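Local coordinates for protein putative adhesin (Bacteroides thetaiotaomicron, PDB 4QDG) that probably serves as a fimbrial anchor protein of the FimB/Mfa2 family, a putative adhesin and lipoprotein of the outer membrane that probably takes part in pilus assembly or anchoring, at residues A[205-208]-A[212-215]; A[155-158]-A[164-167]. One frame throughout, in Å; residues are numbered along the deposited sequence.

In the fold
Strand 140-159 runs out through 155-158, and the chain then turns back on itself, so that contact 2 closes a short loop when 164-167 passes beside the strand's end. Strand 170-176 follows, and the chain later enters the hairpin of strands 199-207 and 213-223, whose turn contact 1 closes. The two closures therefore come in series, neither nested nor crossed. In space they join: strand 213-223 is the antiparallel neighbour of strand 140-159, the centres of the contacts are about 12 Å apart, and Val215 O lies 3.1 Å from Val165 N, a probable hydrogen bond. Contact 1 is at the surface, contact 2 buried.

Contact 1: residues A[205-208]-A[212-215]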
# COMPACT_ATOMS: atom_id res chain seq x y z
N ALA A 205 1.36 24.26 -12.48
CA ALA A 205 0.19 24.48 -11.62
C ALA A 205 -0.69 25.59 -12.23
O ALA A 205 -1.46 26.25 -11.53
CB ALA A 205 0.63 24.85 -10.21
N GLY A 206 -0.56 25.80 -13.54
CA GLY A 206 -1.34 26.82 -14.22
C GLY A 206 -0.59 28.13 -14.34
O GLY A 206 0.64 28.15 -14.31
N PHE A 207 -1.34 29.23 -14.48
CA PHE A 207 -0.81 30.57 -14.69
C PHE A 207 -1.35 31.59 -13.71
O PHE A 207 -2.47 31.46 -13.24
CB PHE A 207 -1.16 31.03 -16.11
CG PHE A 207 -0.45 30.24 -17.18
CD1 PHE A 207 -0.96 29.01 -17.62
CD2 PHE A 207 0.75 30.68 -17.71
CE1 PHE A 207 -0.26 28.24 -18.55
CE2 PHE A 207 1.45 29.91 -18.65
CZ PHE A 207 0.94 28.69 -19.05
N THR A 208 -0.55 32.63 -13.44
CA THR A 208 -0.94 33.77 -12.62
C THR A 208 -1.70 34.76 -13.53
O THR A 208 -1.61 34.68 -14.76
CB THR A 208 0.28 34.44 -11.94
OG1 THR A 208 1.09 35.10 -12.92
CG2 THR A 208 1.09 33.49 -11.08
N ARG A 212 2.07 34.43 -16.04
CA ARG A 212 3.27 33.69 -15.66
C ARG A 212 2.91 32.27 -15.24
O ARG A 212 1.98 32.08 -14.44
CB ARG A 212 3.99 34.44 -14.52
CG ARG A 212 4.89 35.59 -14.98
CD ARG A 212 6.28 35.14 -15.39
NE ARG A 212 6.83 34.11 -14.49
CZ ARG A 212 7.47 34.35 -13.35
NH1 ARG A 212 7.70 35.60 -12.96
NH2 ARG A 212 7.92 33.35 -12.61
N GLU A 213 3.63 31.27 -15.77
CA GLU A 213 3.38 29.88 -15.40
C GLU A 213 3.87 29.60 -13.99
O GLU A 213 4.94 30.07 -13.61
CB GLU A 213 4.07 28.94 -16.39
CG GLU A 213 3.62 27.49 -16.33
CD GLU A 213 4.26 26.59 -17.36
OE1 GLU A 213 4.78 27.09 -18.39
OE2 GLU A 213 4.20 25.35 -17.17
N VAL A 214 3.06 28.87 -13.20
CA VAL A 214 3.41 28.47 -11.85
C VAL A 214 4.05 27.09 -11.96
O VAL A 214 3.41 26.13 -12.41
CB VAL A 214 2.20 28.48 -10.86
CG1 VAL A 214 2.64 28.13 -9.43
CG2 VAL A 214 1.48 29.82 -10.91
N VAL A 215 5.34 27.01 -11.61
CA VAL A 215 6.14 25.79 -11.71
C VAL A 215 6.42 25.30 -10.30
O VAL A 215 6.96 26.02 -9.46
CB VAL A 215 7.43 25.98 -12.55
CG1 VAL A 215 8.25 24.69 -12.59
CG2 VAL A 215 7.09 26.43 -13.97
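The Phe207 ring lies against Glu213, which offers CG to one ring face in a CH-pi contact: CG is 4.3 Å from the ring centroid and 25° off the ring normal. Of the ring atoms, CD2 comes to Glu213 N at 3.5 Å and CE2 to Glu213 CB at 3.6 Å. The carbonyl carbon of Arg212 approaches the ring obliquely. The carboxylate plane of Glu213 is turned 40° from the ring. With chi1 at -165°, CG of Glu213 stands anti to the backbone N and the chain runs extended past the ring, its OE2 reaching Ser204 OG in a hydrogen bond.

Beneath this pair lies a beta hairpin, strands 199-207 and 213-223. Phe207 and Glu213 form an antiparallel non-hydrogen-bonded pair, CA to CA 4.3 Å, which places both side chains on one face. Beside them Val214 N donates to Gly206 O over 2.8 Å, and Ala205 N to Val214 O. Gly206 has a positive phi, a backbone shape in which a side chain would crowd the carbonyl O of Ala205. Toward the turn Thr208 N donates to Arg212 O, while Thr208 OG1 accepts a weak bond from Arg212 N at 3.3 Å and another weak one from Glu210 N. Val214 sets CG2 against Thr208 CG2 (3.7 Å) and CG1 against Ala205 CB. Arg212 bends away to a salt bridge with Glu163.

Backbone bonds thus fix the register of a hairpin end with no fully buried residue, while the charged ends of Arg212 and Glu213 find partners outside the turn.

Contact 2: residues A[155-158]-A[164-167]; sequences VVLQ and PVDD
Leu157 and Val165 meet where the extended end of strand 140-159 is passed by a loop segment without regular structure, the nearest CA atoms, those of Gln158 and Val165, being 6.4 Å apart, with no hydrogen bond between the segments. That spacing, together with the missing hydrogen bonds and the irregular course of 164-167, is consistent with a loop packing over a strand of the beta-rich fold of this fimbrillin-superfamily protein, assigned to the transthyretin clan. The strand itself is paired on both sides: Leu157 makes backbone hydrogen bonds with Ala217 of strand 213-223, and Val156 with Met281 and Phe283 of strand 278-285.

Val165 carries the contact from the loop, its side chain pointing toward the strand. Its CG1 is anti to the backbone N (chi1 -178°) and comes up to Leu157 CB at 3.9 Å, an apolar contact. The second branch, CG2, lies over the backbone instead, 4.1 Å from Leu157 C. One methyl thus packs on the root of the leucine side chain and the other on the following peptide, whose far end is Gln158. Leu157 also points toward the loop, with CG anti to its carbonyl carbon at chi1 -50°, yet it is CB that does the touching.

Both residues are buried and share a further neighbour, Phe170 of strand 170-176; Leu157 also touches Phe172 and Leu285, and Val165 touches Ala217. Two glutamine side chains engage the loop's carbonyls: Gln202 NE2 of strand 199-207 donates to Val165 O, and Gln159 NE2 at the end of strand 140-159 to Pro164 O. Leu157 O lies 3.8 Å from both CB and CG2 of Val165.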
# COMPACT_ATOMS: atom_id res chain seq x y z
N VAL A 155 4.53 14.40 -3.18
CA VAL A 155 4.82 15.59 -2.40
C VAL A 155 5.09 16.72 -3.35
O VAL A 155 5.95 16.60 -4.21
CB VAL A 155 6.00 15.36 -1.40
CG1 VAL A 155 6.25 16.60 -0.57
CG2 VAL A 155 5.71 14.15 -0.49
N VAL A 156 4.35 17.84 -3.21
CA VAL A 156 4.50 19.01 -4.06
C VAL A 156 4.95 20.23 -3.23
O VAL A 156 4.43 20.46 -2.14
CB VAL A 156 3.22 19.29 -4.87
CG1 VAL A 156 3.29 20.61 -5.64
CG2 VAL A 156 2.92 18.14 -5.84
N LEU A 157 5.94 20.98 -3.76
CA LEU A 157 6.42 22.23 -3.18
C LEU A 157 6.02 23.33 -4.14
O LEU A 157 6.35 23.26 -5.32
CB LEU A 157 7.93 22.24 -2.90
CG LEU A 157 8.53 21.06 -2.12
CD1 LEU A 157 9.99 21.28 -1.92
CD2 LEU A 157 7.83 20.87 -0.77
N GLN A 158 5.19 24.28 -3.65
CA GLN A 158 4.63 25.36 -4.45
C GLN A 158 4.84 26.70 -3.80
O GLN A 158 4.52 26.87 -2.63
CB GLN A 158 3.13 25.11 -4.64
CG GLN A 158 2.42 26.17 -5.51
CD GLN A 158 1.09 25.69 -6.03
OE1 GLN A 158 0.81 24.48 -6.09
NE2 GLN A 158 0.26 26.63 -6.47
N PRO A 164 8.85 30.03 -9.41
CA PRO A 164 9.17 28.59 -9.50
C PRO A 164 9.84 27.98 -8.25
O PRO A 164 10.32 28.69 -7.37
CB PRO A 164 10.07 28.50 -10.73
CG PRO A 164 10.59 29.87 -10.94
CD PRO A 164 9.55 30.81 -10.45
N VAL A 165 9.76 26.64 -8.15
CA VAL A 165 10.41 25.83 -7.13
C VAL A 165 11.25 24.80 -7.89
O VAL A 165 10.71 24.07 -8.73
CB VAL A 165 9.50 25.18 -6.06
CG1 VAL A 165 10.34 24.41 -5.04
CG2 VAL A 165 8.66 26.22 -5.34
N ASP A 166 12.57 24.80 -7.66
CA ASP A 166 13.48 23.85 -8.32
C ASP A 166 13.57 22.62 -7.45
O ASP A 166 14.08 22.70 -6.34
CB ASP A 166 14.85 24.50 -8.55
CG ASP A 166 15.90 23.60 -9.18
OD1 ASP A 166 15.55 22.50 -9.66
OD2 ASP A 166 17.08 24.02 -9.24
N ASP A 167 13.08 21.48 -7.96
CA ASP A 167 13.08 20.20 -7.25
C ASP A 167 14.48 19.74 -6.87
O ASP A 167 14.64 19.06 -5.86
CB ASP A 167 12.41 19.12 -8.10
CG ASP A 167 13.20 18.76 -9.34
OD1 ASP A 167 13.27 19.60 -10.25
OD2 ASP A 167 13.81 17.67 -9.36